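High affinity transport system protein p37 (Mycoplasma hyorhinis, PDB 3EKI) binds thiamine diphosphate outside the cell as the lipoprotein component of a high-affinity transport system, probably one that takes up this cofactor. Local coordinates at residues K180-T185 with G310-T315; T298-H303 with E325-E330. All coordinates share one frame; numbering follows the deposited sequence.

Interaction 1 (K180-T185 with G310-T315). With TPP (thiamine diphosphate), chain B.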
ATOM      1  N   LYS A 180      16.356  -7.057  12.357  1.00  9.15           N
ATOM      2  CA  LYS A 180      16.569  -6.869  13.784  1.00  5.87           C
ATOM      3  C   LYS A 180      15.237  -6.884  14.526  1.00 10.07           C
ATOM      4  O   LYS A 180      15.178  -7.246  15.702  1.00 11.07           O
ATOM      5  CB  LYS A 180      17.305  -5.554  14.048  1.00 13.47           C
ATOM      6  CG  LYS A 180      16.843  -4.825  15.300  1.00 25.13           C
ATOM      7  CD  LYS A 180      17.983  -4.048  15.938  1.00 40.33           C
ATOM      8  CE  LYS A 180      19.322  -4.429  15.326  1.00 52.44           C
ATOM      9  NZ  LYS A 180      19.655  -3.584  14.147  1.00 87.37           N
ATOM     10  N   ILE A 181      14.169  -6.492  13.837  1.00  8.09           N
ATOM     11  CA  ILE A 181      12.845  -6.489  14.442  1.00  6.62           C
ATOM     12  C   ILE A 181      12.075  -7.762  14.251  1.00 10.44           C
ATOM     13  O   ILE A 181      11.282  -8.190  15.116  1.00 12.92           O
ATOM     14  CB  ILE A 181      12.058  -5.268  13.875  1.00  8.83           C
ATOM     15  CG1 ILE A 181      12.499  -3.940  14.496  1.00 12.60           C
ATOM     16  CG2 ILE A 181      10.560  -5.429  14.007  1.00 16.18           C
ATOM     17  CD1 ILE A 181      11.997  -2.744  13.699  1.00 22.68           C
ATOM     18  N   PHE A 182      12.234  -8.432  13.118  1.00  7.32           N
ATOM     19  CA  PHE A 182      11.422  -9.562  12.704  1.00  6.89           C
ATOM     20  C   PHE A 182      12.115 -10.908  12.912  1.00  8.45           C
ATOM     21  O   PHE A 182      11.442 -11.905  13.161  1.00  7.13           O
ATOM     22  CB  PHE A 182      11.086  -9.393  11.211  1.00  9.10           C
ATOM     23  CG  PHE A 182      10.241 -10.503  10.625  1.00  8.61           C
ATOM     24  CD1 PHE A 182      10.825 -11.557   9.950  1.00 11.58           C
ATOM     25  CD2 PHE A 182       8.863 -10.474  10.747  1.00  7.43           C
ATOM     26  CE1 PHE A 182      10.080 -12.583   9.400  1.00 14.21           C
ATOM     27  CE2 PHE A 182       8.116 -11.493  10.194  1.00  9.77           C
ATOM     28  CZ  PHE A 182       8.707 -12.541   9.516  1.00 11.68           C
ATOM     29  N   VAL A 183      13.442 -10.892  12.771  1.00  8.69           N
ATOM     30  CA  VAL A 183      14.215 -12.133  12.913  1.00  9.34           C
ATOM     31  C   VAL A 183      14.892 -12.233  14.281  1.00  6.23           C
ATOM     32  O   VAL A 183      14.693 -13.234  14.977  1.00  8.53           O
ATOM     33  CB  VAL A 183      15.249 -12.213  11.781  1.00 10.08           C
ATOM     34  CG1 VAL A 183      16.109 -13.452  11.931  1.00 12.04           C
ATOM     35  CG2 VAL A 183      14.560 -12.189  10.421  1.00 11.00           C
ATOM     36  N   GLU A 184      15.666 -11.220  14.662  1.00  9.79           N
ATOM     37  CA  GLU A 184      16.389 -11.282  15.944  1.00 11.22           C
ATOM     38  C   GLU A 184      15.460 -11.430  17.135  1.00 12.39           C
ATOM     39  O   GLU A 184      15.682 -12.225  18.035  1.00  8.27           O
ATOM     40  CB  GLU A 184      17.254 -10.052  16.173  1.00 10.42           C
ATOM     41  CG  GLU A 184      17.995 -10.107  17.503  1.00 19.43           C
ATOM     42  CD  GLU A 184      19.030  -9.006  17.653  1.00 31.72           C
ATOM     43  OE1 GLU A 184      19.091  -8.120  16.772  1.00 25.19           O
ATOM     44  OE2 GLU A 184      19.781  -9.046  18.654  1.00 22.99           O
ATOM     45  N   THR A 185      14.397 -10.641  17.176  1.00  8.71           N
ATOM     46  CA  THR A 185      13.254 -10.851  18.072  1.00  7.99           C
ATOM     47  C   THR A 185      12.194 -11.567  17.251  1.00 12.57           C
ATOM     48  O   THR A 185      11.470 -10.883  16.491  1.00 10.74           O
ATOM     49  CB  THR A 185      12.748  -9.516  18.633  1.00  8.47           C
ATOM     50  OG1 THR A 185      13.732  -8.937  19.479  1.00 10.81           O
ATOM     51  CG2 THR A 185      11.491  -9.713  19.482  1.00 15.27           C
ATOM     52  N   GLY A 310       7.171  -4.329   5.407  1.00  9.54           N
ATOM     53  CA  GLY A 310       6.597  -4.408   6.733  1.00 10.17           C
ATOM     54  C   GLY A 310       5.190  -4.947   6.825  1.00 11.06           C
ATOM     55  O   GLY A 310       4.509  -4.609   7.803  1.00 10.02           O
ATOM     56  N   SER A 311       4.761  -5.777   5.880  1.00  6.44           N
ATOM     57  CA  SER A 311       3.421  -6.350   5.886  1.00  8.38           C
ATOM     58  C   SER A 311       3.139  -7.103   7.176  1.00 12.16           C
ATOM     59  O   SER A 311       1.991  -7.224   7.606  1.00 10.06           O
ATOM     60  CB  SER A 311       3.258  -7.254   4.665  1.00 10.49           C
ATOM     61  OG  SER A 311       4.238  -8.245   4.563  1.00 11.98           O
ATOM     62  N   PHE A 312       4.179  -7.607   7.850  1.00  9.99           N
ATOM     63  CA  PHE A 312       3.980  -8.309   9.120  1.00  8.47           C
ATOM     64  C   PHE A 312       3.381  -7.389  10.178  1.00 10.06           C
ATOM     65  O   PHE A 312       2.745  -7.798  11.147  1.00 11.41           O
ATOM     66  CB  PHE A 312       5.308  -8.920   9.584  1.00  9.35           C
ATOM     67  CG  PHE A 312       6.471  -7.957   9.601  1.00  9.20           C
ATOM     68  CD1 PHE A 312       6.622  -7.046  10.646  1.00  6.73           C
ATOM     69  CD2 PHE A 312       7.432  -7.946   8.589  1.00  6.45           C
ATOM     70  CE1 PHE A 312       7.668  -6.157  10.681  1.00 10.46           C
ATOM     71  CE2 PHE A 312       8.472  -7.041   8.623  1.00  9.92           C
ATOM     72  CZ  PHE A 312       8.598  -6.136   9.655  1.00 10.92           C
ATOM     73  N   ALA A 313       3.571  -6.085  10.023  1.00  9.08           N
ATOM     74  CA  ALA A 313       3.123  -5.099  10.996  1.00  9.90           C
ATOM     75  C   ALA A 313       1.601  -5.034  11.078  1.00  9.83           C
ATOM     76  O   ALA A 313       1.125  -4.636  12.156  1.00 15.17           O
ATOM     77  CB  ALA A 313       3.668  -3.717  10.688  1.00 14.87           C
ATOM     78  N   TRP A 314       0.865  -5.402  10.056  1.00  7.79           N
ATOM     79  CA  TRP A 314      -0.586  -5.452  10.141  1.00  9.44           C
ATOM     80  C   TRP A 314      -1.137  -6.852  10.013  1.00 15.43           C
ATOM     81  O   TRP A 314      -2.314  -7.053   9.665  1.00 18.40           O
ATOM     82  CB  TRP A 314      -1.180  -4.547   9.068  1.00 11.66           C
ATOM     83  CG  TRP A 314      -0.867  -4.801   7.640  1.00 13.61           C
ATOM     84  CD1 TRP A 314      -1.451  -5.715   6.816  1.00 15.41           C
ATOM     85  CD2 TRP A 314       0.120  -4.116   6.852  1.00  9.36           C
ATOM     86  NE1 TRP A 314      -0.883  -5.641   5.566  1.00 15.75           N
ATOM     87  CE2 TRP A 314       0.077  -4.672   5.563  1.00  8.69           C
ATOM     88  CE3 TRP A 314       1.026  -3.090   7.124  1.00 10.45           C
ATOM     89  CZ2 TRP A 314       0.908  -4.243   4.527  1.00  9.06           C
ATOM     90  CZ3 TRP A 314       1.847  -2.673   6.089  1.00  8.55           C
ATOM     91  CH2 TRP A 314       1.782  -3.238   4.833  1.00  9.68           C
ATOM     92  N   THR A 315      -0.297  -7.849  10.285  1.00 13.54           N
ATOM     93  CA  THR A 315      -0.621  -9.254  10.138  1.00 12.57           C
ATOM     94  C   THR A 315      -0.483  -9.874  11.530  1.00 16.79           C
ATOM     95  O   THR A 315       0.618  -9.971  12.052  1.00 14.48           O
ATOM     96  CB  THR A 315       0.292  -9.988   9.145  1.00 16.02           C
ATOM     97  OG1 THR A 315       0.194  -9.368   7.840  1.00 13.03           O
ATOM     98  CG2 THR A 315      -0.117 -11.444   8.986  1.00 22.36           C
TER
HETATM   99  N1' TPP B 551      -1.714  -0.731   7.229  1.00 14.65           N
HETATM  100  C2' TPP B 551      -2.893  -1.286   7.605  1.00 11.40           C
HETATM  101  CM2 TPP B 551      -3.406  -1.028   9.026  1.00 16.89           C
HETATM  102  N3' TPP B 551      -3.604  -2.036   6.746  1.00 17.19           N
HETATM  103  C4' TPP B 551      -3.180  -2.158   5.460  1.00 28.05           C
HETATM  104  N4' TPP B 551      -3.947  -2.835   4.602  1.00 35.76           N
HETATM  105  C5' TPP B 551      -1.937  -1.643   5.065  1.00 14.42           C
HETATM  106  C6' TPP B 551      -1.216  -0.924   6.011  1.00 12.48           C
HETATM  107  C7' TPP B 551      -1.319  -1.802   3.668  1.00 15.52           C
HETATM  108  N3  TPP B 551      -1.672  -0.762   2.684  1.00 24.69           N
HETATM  109  C2  TPP B 551      -2.825  -0.095   2.658  1.00 26.24           C
HETATM  110  S1  TPP B 551      -2.797   1.059   1.344  1.00 13.23           S
HETATM  111  C5  TPP B 551      -1.198   0.560   0.849  1.00  9.96           C
HETATM  112  C4  TPP B 551      -0.829  -0.512   1.638  1.00 11.34           C
HETATM  113  CM4 TPP B 551       0.612  -1.068   1.631  1.00 10.55           C
HETATM  114  C6  TPP B 551      -0.463   1.108  -0.380  1.00  9.24           C
HETATM  115  C7  TPP B 551      -1.049   0.516  -1.664  1.00  7.67           C
HETATM  116  O7  TPP B 551      -0.816  -0.908  -1.673  1.00 10.59           O
HETATM  117  PA  TPP B 551      -1.663  -1.964  -2.506  1.00 11.24           P
HETATM  118  O1A TPP B 551      -1.340  -3.322  -2.005  1.00 12.87           O
HETATM  119  O2A TPP B 551      -3.123  -1.609  -2.472  1.00 14.10           O
HETATM  120  O3A TPP B 551      -1.288  -1.780  -4.028  1.00  7.56           O
HETATM  121  PB  TPP B 551      -0.073  -2.484  -4.806  1.00  8.38           P
HETATM  122  O1B TPP B 551       1.233  -2.055  -4.213  1.00  7.46           O
HETATM  123  O2B TPP B 551      -0.245  -1.975  -6.292  1.00  9.80           O
HETATM  124  O3B TPP B 551      -0.289  -4.057  -4.828  1.00  9.52           O
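A chi1 of 180° swings the Phe182 ring off helix 170-184 to meet Phe312, whose own chi1 of 51° folds its ring back over the backbone of the 3-10 turn 311-313. CD2 of Phe182 sits over one face of the Phe312 ring, toward its rim, 3.6 Å from CD2 of Phe312. The planes are inclined at 36° with centroids 4.9 Å apart, an oblique aromatic pair. Gly310 CA lies against the opposite face, so the Phe312 ring lies between Phe182 and Gly310. Ile181 adds a looser apolar touch, CG2 to Phe312 CE1 at 4.5 Å. Two residues on, the pyrimidine of thiamine diphosphate lies over one face of the Trp314 indole, C5' above its centre, and Trp314 CE3 is 3.3 Å from C6' of the ligand; the segment 310-315 thus carries both a buried aromatic and a residue of the pocket. Thr315 OG1 ties the segment by donating to Ser311 O at 2.8 Å. Around this buried contact, Phe182 also meets Trp220 of strand 217-223, Tyr187 and, edge-to-face, Phe324, while Trp314 touches Phe152 of strand 141-152 and Tyr206 of strand 206-207.

Interaction 2 (T298-H303 with E325-E330). With CA (calcium ion), chain E.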
ATOM      1  N   THR A 298       5.654 -22.364   3.633  1.00 12.68           N
ATOM      2  CA  THR A 298       4.937 -23.595   3.372  1.00 13.97           C
ATOM      3  C   THR A 298       5.335 -24.239   2.060  1.00 15.74           C
ATOM      4  O   THR A 298       4.878 -25.336   1.751  1.00 17.84           O
ATOM      5  CB  THR A 298       3.400 -23.380   3.359  1.00 20.55           C
ATOM      6  OG1 THR A 298       2.988 -22.606   2.222  1.00 17.34           O
ATOM      7  CG2 THR A 298       3.009 -22.612   4.605  1.00 22.61           C
ATOM      8  N   LEU A 299       6.169 -23.562   1.271  1.00 12.55           N
ATOM      9  CA  LEU A 299       6.434 -24.047  -0.074  1.00 12.01           C
ATOM     10  C   LEU A 299       7.886 -24.447  -0.256  1.00 17.17           C
ATOM     11  O   LEU A 299       8.757 -23.566  -0.280  1.00 17.44           O
ATOM     12  CB  LEU A 299       6.088 -22.930  -1.067  1.00 13.00           C
ATOM     13  CG  LEU A 299       4.629 -22.459  -0.939  1.00 23.79           C
ATOM     14  CD1 LEU A 299       4.436 -21.156  -1.690  1.00 27.11           C
ATOM     15  CD2 LEU A 299       3.684 -23.542  -1.425  1.00 29.44           C
ATOM     16  N   ASP A 300       8.156 -25.744  -0.381  1.00 13.64           N
ATOM     17  CA  ASP A 300       9.565 -26.146  -0.344  1.00 16.41           C
ATOM     18  C   ASP A 300      10.332 -25.766  -1.593  1.00 12.23           C
ATOM     19  O   ASP A 300      11.573 -25.717  -1.547  1.00 17.36           O
ATOM     20  CB  ASP A 300       9.610 -27.649  -0.049  1.00 21.82           C
ATOM     21  CG  ASP A 300       9.125 -27.901   1.371  1.00 32.61           C
ATOM     22  OD1 ASP A 300       9.027 -26.953   2.184  1.00 33.82           O
ATOM     23  OD2 ASP A 300       8.828 -29.071   1.692  1.00 57.67           O
ATOM     24  N   ASP A 301       9.644 -25.487  -2.704  1.00 11.23           N
ATOM     25  CA  ASP A 301      10.335 -25.199  -3.957  1.00 14.99           C
ATOM     26  C   ASP A 301      10.448 -23.704  -4.268  1.00 10.68           C
ATOM     27  O   ASP A 301      10.877 -23.306  -5.352  1.00 13.15           O
ATOM     28  CB  ASP A 301       9.594 -25.883  -5.102  1.00 19.01           C
ATOM     29  CG  ASP A 301       9.538 -27.391  -5.077  1.00 31.03           C
ATOM     30  OD1 ASP A 301      10.403 -28.042  -4.470  1.00 31.10           O
ATOM     31  OD2 ASP A 301       8.604 -27.939  -5.705  1.00 47.46           O
ATOM     32  N   PHE A 302      10.072 -22.859  -3.319  1.00  8.96           N
ATOM     33  CA  PHE A 302      10.138 -21.420  -3.401  1.00  7.82           C
ATOM     34  C   PHE A 302      10.911 -20.842  -2.208  1.00  7.32           C
ATOM     35  O   PHE A 302      10.647 -21.233  -1.061  1.00  7.95           O
ATOM     36  CB  PHE A 302       8.722 -20.809  -3.499  1.00  8.30           C
ATOM     37  CG  PHE A 302       8.172 -21.209  -4.880  1.00  7.47           C
ATOM     38  CD1 PHE A 302       8.373 -20.388  -5.961  1.00 10.10           C
ATOM     39  CD2 PHE A 302       7.514 -22.410  -5.023  1.00 13.34           C
ATOM     40  CE1 PHE A 302       7.932 -20.781  -7.207  1.00  7.76           C
ATOM     41  CE2 PHE A 302       7.070 -22.829  -6.262  1.00 19.36           C
ATOM     42  CZ  PHE A 302       7.331 -22.006  -7.335  1.00  9.66           C
ATOM     43  N   HIS A 303      11.823 -19.914  -2.495  1.00  5.33           N
ATOM     44  CA  HIS A 303      12.662 -19.319  -1.456  1.00  7.52           C
ATOM     45  C   HIS A 303      12.787 -17.809  -1.504  1.00  6.37           C
ATOM     46  O   HIS A 303      13.492 -17.230  -0.676  1.00  7.57           O
ATOM     47  CB  HIS A 303      14.090 -19.904  -1.526  1.00  8.56           C
ATOM     48  CG  HIS A 303      14.081 -21.400  -1.399  1.00  7.78           C
ATOM     49  ND1 HIS A 303      13.873 -22.232  -2.467  1.00 15.45           N
ATOM     50  CD2 HIS A 303      14.246 -22.211  -0.323  1.00 10.38           C
ATOM     51  CE1 HIS A 303      13.915 -23.507  -2.065  1.00 17.53           C
ATOM     52  NE2 HIS A 303      14.138 -23.516  -0.762  1.00 13.38           N
ATOM     53  N   GLU A 325       5.000 -18.477   9.013  1.00 11.43           N
ATOM     54  CA  GLU A 325       5.582 -19.686   9.626  1.00 10.53           C
ATOM     55  C   GLU A 325       6.551 -20.372   8.680  1.00 12.29           C
ATOM     56  O   GLU A 325       6.305 -20.505   7.483  1.00 13.23           O
ATOM     57  CB  GLU A 325       4.460 -20.649  10.028  1.00 19.13           C
ATOM     58  CG  GLU A 325       4.956 -21.862  10.795  1.00 27.18           C
ATOM     59  CD  GLU A 325       3.892 -22.469  11.687  1.00 39.43           C
ATOM     60  OE1 GLU A 325       3.319 -21.748  12.533  1.00 61.42           O
ATOM     61  OE2 GLU A 325       3.638 -23.680  11.528  1.00 54.50           O
ATOM     62  N   THR A 326       7.668 -20.849   9.226  1.00 15.19           N
ATOM     63  CA  THR A 326       8.688 -21.603   8.516  1.00 10.96           C
ATOM     64  C   THR A 326       8.987 -22.914   9.264  1.00 13.45           C
ATOM     65  O   THR A 326       8.653 -23.015  10.441  1.00 12.97           O
ATOM     66  CB  THR A 326      10.030 -20.853   8.389  1.00 18.27           C
ATOM     67  OG1 THR A 326      10.432 -20.414   9.704  1.00 17.79           O
ATOM     68  CG2 THR A 326       9.941 -19.589   7.544  1.00 13.55           C
ATOM     69  N   LYS A 327       9.603 -23.839   8.551  1.00  9.81           N
ATOM     70  CA  LYS A 327      10.073 -25.075   9.154  1.00 14.38           C
ATOM     71  C   LYS A 327      11.062 -24.723  10.263  1.00 11.69           C
ATOM     72  O   LYS A 327      11.629 -23.654  10.393  1.00 13.16           O
ATOM     73  CB  LYS A 327      10.688 -26.003   8.117  1.00 20.24           C
ATOM     74  CG  LYS A 327       9.618 -26.626   7.213  1.00 25.91           C
ATOM     75  CD  LYS A 327      10.263 -27.179   5.955  1.00 35.40           C
ATOM     76  CE  LYS A 327       9.207 -27.533   4.915  1.00 45.19           C
ATOM     77  NZ  LYS A 327       9.592 -28.781   4.193  1.00 50.68           N
ATOM     78  N   ALA A 328      11.236 -25.723  11.120  1.00 15.55           N
ATOM     79  CA  ALA A 328      12.028 -25.588  12.314  1.00 16.25           C
ATOM     80  C   ALA A 328      13.435 -25.129  12.007  1.00 14.45           C
ATOM     81  O   ALA A 328      13.924 -24.231  12.706  1.00 21.49           O
ATOM     82  CB  ALA A 328      12.074 -26.942  13.023  1.00 16.88           C
ATOM     83  N   ASN A 329      14.067 -25.719  10.990  1.00  9.55           N
ATOM     84  CA  ASN A 329      15.460 -25.268  10.781  1.00 12.16           C
ATOM     85  C   ASN A 329      15.608 -24.278   9.636  1.00 13.87           C
ATOM     86  O   ASN A 329      16.705 -24.077   9.089  1.00 11.79           O
ATOM     87  CB  ASN A 329      16.354 -26.488  10.567  1.00 17.81           C
ATOM     88  CG  ASN A 329      16.202 -27.059   9.174  1.00 19.89           C
ATOM     89  OD1 ASN A 329      15.087 -27.084   8.659  1.00 19.73           O
ATOM     90  ND2 ASN A 329      17.326 -27.490   8.611  1.00 21.57           N
ATOM     91  N   GLU A 330      14.516 -23.587   9.285  1.00 10.80           N
ATOM     92  CA  GLU A 330      14.566 -22.545   8.267  1.00  8.92           C
ATOM     93  C   GLU A 330      14.161 -21.211   8.873  1.00 11.18           C
ATOM     94  O   GLU A 330      13.522 -21.147   9.915  1.00 14.09           O
ATOM     95  CB  GLU A 330      13.667 -22.901   7.079  1.00 10.38           C
ATOM     96  CG  GLU A 330      14.033 -24.258   6.502  1.00 14.48           C
ATOM     97  CD  GLU A 330      13.357 -24.621   5.204  1.00 32.23           C
ATOM     98  OE1 GLU A 330      12.530 -23.821   4.722  1.00 28.50           O
ATOM     99  OE2 GLU A 330      13.663 -25.717   4.674  1.00 31.86           O
TER
HETATM  100 CA    CA E 602      11.794 -21.388  11.398  1.00 41.24          CA
HETATM  101  O   HOH W   1      10.092 -24.457   3.182  1.00 27.37           O
HETATM  102  O   HOH W   2      13.133 -21.892  13.181  1.00 24.74           O
HETATM  103  O   HOH W   3      12.005 -19.146  12.018  1.00 32.44           O
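A surface calcium site built by the loop 325-330 adjoins this contact, which consists mainly of a salt bridge from Lys327 to Asp300 in the neighbouring loop 298-303. Three protein oxygens of the 325-330 loop bind the calcium ion: Thr326 OG1, Lys327 O and Glu330 O, the last at 2.3 Å. Two water molecules also bind it. A type I beta turn from Lys327 to Glu330, closed by the backbone bond from Glu330 N to Lys327 O, brings both carbonyl ligands to the metal. At Thr326, a chi1 of 52° turns the hydroxyl to the ion, with OG1 2.4 Å from the calcium. Lys327 therefore works in two directions, its carbonyl on calcium and its side chain reaching across to Asp300. NZ of Lys327 lies 2.6 Å from Asp300 OD2, approaching on the syn side but 33° out of the carboxylate plane, and the two side chains cross at about a right angle. A water lies within hydrogen-bonding distance of both Asp300 OD1 and Glu330 OE1, though OD1 is less surely placed and both bonds need not be made at once. Asp300 itself sits on a type I turn, Leu299 to Phe302, whose two end carbonyls accept from Lys222 NZ of strand 217-223. Through its bridge to OD2, the Lys327 ammonium probably offsets the Asp300 charge beside Glu330 and may lessen repulsion between the two acids, linking the loops at the protein surface by polar chemistry.

Interactions 1 and 2 lie on the same side of the chain's centre, with their own centres about 17 Å apart and their nearest atoms about 7 Å apart, without touching. Their segments alternate along the chain, in the order 180-185, 298-303, 310-315 and 325-330. The last three flank or follow strand 304-308 of the mixed five-stranded sheet: 298-303 leads into it, whereas 310-315 and 325-330 share the connection to strand 331-337. Strand 217-223 borders both, through Trp220 and Lys222. That one connection thus contributes to the thiamine diphosphate pocket at its start and to a calcium site near its end, joining a buried aromatic contact that adjoins a pocket residue to an exposed, ionic one.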